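Local coordinates for protein epoxyqueuosine reductase (Streptococcus thermophilus, PDB 5D6S) that belongs to the QueG family and holds cobalamin and two iron/sulfur clusters in a single chain, at residues P381-E384 / H385-A388; E298-N301 / K302-K305. All blocks are in the same frame, centred on the assembly; numbering follows the deposited sequence.

Interaction 1: residues P381-E384 / H385-A388; sequences PKDE and HSQA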
loop_
_atom_site.group_PDB
_atom_site.type_symbol
_atom_site.label_atom_id
_atom_site.label_comp_id
_atom_site.label_asym_id
_atom_site.label_seq_id
_atom_site.Cartn_x
_atom_site.Cartn_y
_atom_site.Cartn_z
ATOM N N PRO A 381 13.381 -18.587 -25.249
ATOM C CA PRO A 381 12.302 -18.462 -24.301
ATOM C C PRO A 381 11.100 -19.300 -24.668
ATOM O O PRO A 381 10.629 -19.254 -25.792
ATOM C CB PRO A 381 11.982 -16.979 -24.367
ATOM C CG PRO A 381 13.315 -16.361 -24.546
ATOM C CD PRO A 381 14.022 -17.286 -25.500
ATOM N N LYS A 382 10.620 -20.057 -23.694
ATOM C CA LYS A 382 9.352 -20.788 -23.782
ATOM C C LYS A 382 8.174 -19.881 -24.217
ATOM O O LYS A 382 7.615 -20.058 -25.290
ATOM C CB LYS A 382 9.079 -21.420 -22.408
ATOM C CG LYS A 382 7.647 -21.872 -22.114
ATOM C CD LYS A 382 7.427 -23.352 -22.416
ATOM C CE LYS A 382 6.229 -23.899 -21.658
ATOM N NZ LYS A 382 6.157 -25.382 -21.739
ATOM N N ASP A 383 7.862 -18.877 -23.404
ATOM C CA ASP A 383 6.671 -18.053 -23.580
ATOM C C ASP A 383 6.912 -16.605 -24.078
ATOM O O ASP A 383 8.031 -16.149 -24.186
ATOM C CB ASP A 383 5.904 -18.022 -22.262
ATOM C CG ASP A 383 6.592 -17.204 -21.213
ATOM O OD1 ASP A 383 7.615 -17.678 -20.678
ATOM O OD2 ASP A 383 6.104 -16.082 -20.926
ATOM N N GLU A 384 5.822 -15.895 -24.338
ATOM C CA GLU A 384 5.845 -14.617 -25.020
ATOM C C GLU A 384 6.485 -13.470 -24.238
ATOM O O GLU A 384 7.164 -12.645 -24.798
ATOM C CB GLU A 384 4.421 -14.240 -25.437
ATOM C CG GLU A 384 4.352 -12.971 -26.273
ATOM C CD GLU A 384 3.045 -12.800 -27.058
ATOM O OE1 GLU A 384 2.571 -13.806 -27.676
ATOM O OE2 GLU A 384 2.537 -11.630 -27.095
ATOM N N HIS A 385 6.276 -13.411 -22.943
ATOM C CA HIS A 385 6.899 -12.365 -22.162
ATOM C C HIS A 385 8.401 -12.510 -22.029
ATOM O O HIS A 385 9.127 -11.535 -22.199
ATOM C CB HIS A 385 6.315 -12.322 -20.780
ATOM C CG HIS A 385 4.846 -12.116 -20.774
ATOM N ND1 HIS A 385 4.270 -10.864 -20.822
ATOM C CD2 HIS A 385 3.829 -13.008 -20.730
ATOM C CE1 HIS A 385 2.954 -10.995 -20.790
ATOM N NE2 HIS A 385 2.663 -12.285 -20.724
ATOM N N SER A 386 8.858 -13.720 -21.733
ATOM C CA SER A 386 10.282 -14.012 -21.787
ATOM C C SER A 386 10.902 -13.713 -23.160
ATOM O O SER A 386 11.966 -13.087 -23.244
ATOM C CB SER A 386 10.531 -15.452 -21.423
ATOM O OG SER A 386 10.195 -15.677 -20.059
ATOM N N GLN A 387 10.207 -14.119 -24.228
ATOM C CA GLN A 387 10.628 -13.857 -25.607
ATOM C C GLN A 387 10.810 -12.370 -25.835
ATOM O O GLN A 387 11.857 -11.917 -26.284
ATOM C CB GLN A 387 9.584 -14.379 -26.594
ATOM C CG GLN A 387 9.968 -14.270 -28.059
ATOM C CD GLN A 387 10.947 -15.350 -28.482
ATOM O OE1 GLN A 387 10.911 -16.481 -27.973
ATOM N NE2 GLN A 387 11.829 -15.016 -29.419
ATOM N N ALA A 388 9.813 -11.600 -25.427
ATOM C CA ALA A 388 9.865 -10.166 -25.576
ATOM C C ALA A 388 11.059 -9.538 -24.864
ATOM O O ALA A 388 11.773 -8.711 -25.445
ATOM C CB ALA A 388 8.572 -9.558 -25.084
#

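Interaction 2: residues E298-N301 / K302-K305; sequences ELTN and KSFK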
loop_
_atom_site.group_PDB
_atom_site.type_symbol
_atom_site.label_atom_id
_atom_site.label_comp_id
_atom_site.label_asym_id
_atom_site.label_seq_id
_atom_site.Cartn_x
_atom_site.Cartn_y
_atom_site.Cartn_z
ATOM N N GLU A 298 14.893 -16.969 -2.164
ATOM C CA GLU A 298 14.962 -18.409 -1.855
ATOM C C GLU A 298 13.675 -18.902 -1.215
ATOM O O GLU A 298 13.457 -20.092 -1.079
ATOM C CB GLU A 298 16.107 -18.750 -0.890
ATOM C CG GLU A 298 17.502 -18.443 -1.384
ATOM C CD GLU A 298 17.852 -19.170 -2.667
ATOM O OE1 GLU A 298 17.560 -20.382 -2.792
ATOM O OE2 GLU A 298 18.442 -18.503 -3.553
ATOM N N LEU A 299 12.800 -18.006 -0.826
ATOM C CA LEU A 299 11.614 -18.426 -0.094
ATOM C C LEU A 299 10.643 -19.231 -0.938
ATOM O O LEU A 299 10.440 -18.947 -2.111
ATOM C CB LEU A 299 10.895 -17.209 0.482
ATOM C CG LEU A 299 11.712 -16.497 1.570
ATOM C CD1 LEU A 299 11.137 -15.133 1.910
ATOM C CD2 LEU A 299 11.749 -17.366 2.822
ATOM N N THR A 300 10.052 -20.236 -0.308
ATOM C CA THR A 300 8.966 -21.025 -0.884
ATOM C C THR A 300 7.645 -20.498 -0.341
ATOM O O THR A 300 7.626 -19.638 0.521
ATOM C CB THR A 300 9.079 -22.499 -0.459
ATOM O OG1 THR A 300 8.983 -22.575 0.969
ATOM C CG2 THR A 300 10.402 -23.087 -0.887
ATOM N N ASN A 301 6.530 -21.006 -0.836
ATOM C CA ASN A 301 5.244 -20.607 -0.275
ATOM C C ASN A 301 5.175 -20.823 1.221
ATOM O O ASN A 301 4.635 -19.984 1.943
ATOM C CB ASN A 301 4.088 -21.358 -0.930
ATOM C CG ASN A 301 3.809 -20.871 -2.338
ATOM O OD1 ASN A 301 3.998 -19.686 -2.663
ATOM N ND2 ASN A 301 3.367 -21.767 -3.181
ATOM N N LYS A 302 5.712 -21.962 1.673
ATOM C CA LYS A 302 5.729 -22.315 3.082
ATOM C C LYS A 302 6.623 -21.365 3.876
ATOM O O LYS A 302 6.160 -20.782 4.859
ATOM C CB LYS A 302 6.195 -23.759 3.287
ATOM C CG LYS A 302 5.916 -24.308 4.678
ATOM C CD LYS A 302 6.492 -25.704 4.910
ATOM C CE LYS A 302 7.857 -25.613 5.573
ATOM N NZ LYS A 302 8.375 -26.950 5.952
ATOM N N SER A 303 7.895 -21.223 3.479
ATOM C CA SER A 303 8.817 -20.374 4.252
ATOM C C SER A 303 8.405 -18.909 4.185
ATOM O O SER A 303 8.639 -18.154 5.139
ATOM C CB SER A 303 10.279 -20.550 3.831
ATOM O OG SER A 303 10.452 -20.455 2.432
ATOM N N PHE A 304 7.785 -18.518 3.070
ATOM C CA PHE A 304 7.243 -17.171 2.943
ATOM C C PHE A 304 6.095 -16.911 3.940
ATOM O O PHE A 304 6.076 -15.875 4.578
ATOM C CB PHE A 304 6.730 -16.890 1.531
ATOM C CG PHE A 304 6.177 -15.502 1.366
ATOM C CD1 PHE A 304 7.028 -14.411 1.228
ATOM C CD2 PHE A 304 4.798 -15.281 1.359
ATOM C CE1 PHE A 304 6.527 -13.123 1.081
ATOM C CE2 PHE A 304 4.291 -14.001 1.201
ATOM C CZ PHE A 304 5.160 -12.916 1.074
ATOM N N LYS A 305 5.130 -17.831 4.017
ATOM C CA LYS A 305 4.068 -17.790 5.036
ATOM C C LYS A 305 4.598 -17.658 6.448
ATOM O O LYS A 305 4.216 -16.757 7.173
ATOM C CB LYS A 305 3.217 -19.053 4.967
ATOM C CG LYS A 305 1.839 -18.831 4.382
ATOM C CD LYS A 305 0.845 -18.521 5.482
ATOM C CE LYS A 305 -0.327 -17.716 4.942
ATOM N NZ LYS A 305 -1.343 -17.456 5.996
#

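Interaction 1: residues P381-E384 / H385-A388
His385, the second residue of helix 384-396, gives its backbone N-H to Asp383 OD2 in a weak, bent bond of 3.4 Å. The same oxygen lies in the plane of the imidazole, at its edge, 3.8 Å from His385 CD2. Ser386, the buried member of the group, comes next. Its OG gives a weak bond to Asp383 OD1 at 3.3 Å, so the two carboxylate oxygens serve successive residues. This is a helix N-cap: Asp383 precedes helix 384-396, and its CG sits between its own backbone N and carbonyl carbon (chi1 72°), which turns the carboxylate back over the opening turn. A negative group here would probably suit the helix dipole. Ser386 CB also packs on Pro381 CB, while beyond it the serine meets Thr354 and Ala355 of helix 351-364. At Gln387 the backbone takes over, with N bonded to Asp383 O at 3.0 Å in the carbonyl plane. The Gln387 side chain, bent at chi2 (78°), crosses the proline at about a right angle and brings OE1 to 3.8 Å from Pro381 CB. Ala388 N then bonds to Glu384 O at 2.9 Å, and its methyl lies beside that same oxygen.

Interaction 2: residues E298-N301 / K302-K305
Two first torsions of nearly equal value, 61° for Thr300 and 50° for Ser303, set each hydroxyl between its own backbone N and carbonyl carbon and turn the pair toward one another, with Thr300 OG1 and Ser303 OG 3.0 Å apart. Thr300 is the N-cap of helix 301-308, and Ser303, three residues on, supplies one arm of the capping-box pattern: Thr300 N donates to Ser303 OG at 2.8 Å, a fairly straight bond of 159° at the hydrogen. Outside the cap, Leu299 and Phe304 form a hydrophobic staple, in which the residue before the N-cap meets the fourth residue after the N-cap. Leu299 CD2 rests against Ser303 CB at 3.6 Å, while the other methyl reaches the aromatic ring. Phe304 continues onto Lys318 and Leu321 of helix 318-331, while Leu299 also touches Thr307 and Phe308 of the helix it precedes. Main-chain bonds carry the turn forward, from Phe304 N to Thr300 O at 2.8 Å and from Lys305 N to Asn301 O at 3.0 Å. Leu299 CD1 comes to the edge of the Phe304 ring, near its plane, 4.2 Å from Phe304 CD1.

Overall arrangement
Interactions 1 and 2 illustrate two ways of starting a helix within one chain: a carboxylate cap in 381-388, against a hydroxyl cap with a hydrophobic staple in 298-305. They are separate sites, with centres 26 Å apart and nearest atoms about 18 Å apart, and interaction 2 comes first along the chain. Both lie at the surface, in the helical C-terminal part; their centres are about 30 Å (interaction 1) and 21 Å (interaction 2) from the centre of the chain. None of their residues lines the cobalamin pocket or binds either iron/sulfur cluster; those sites are built from earlier residues.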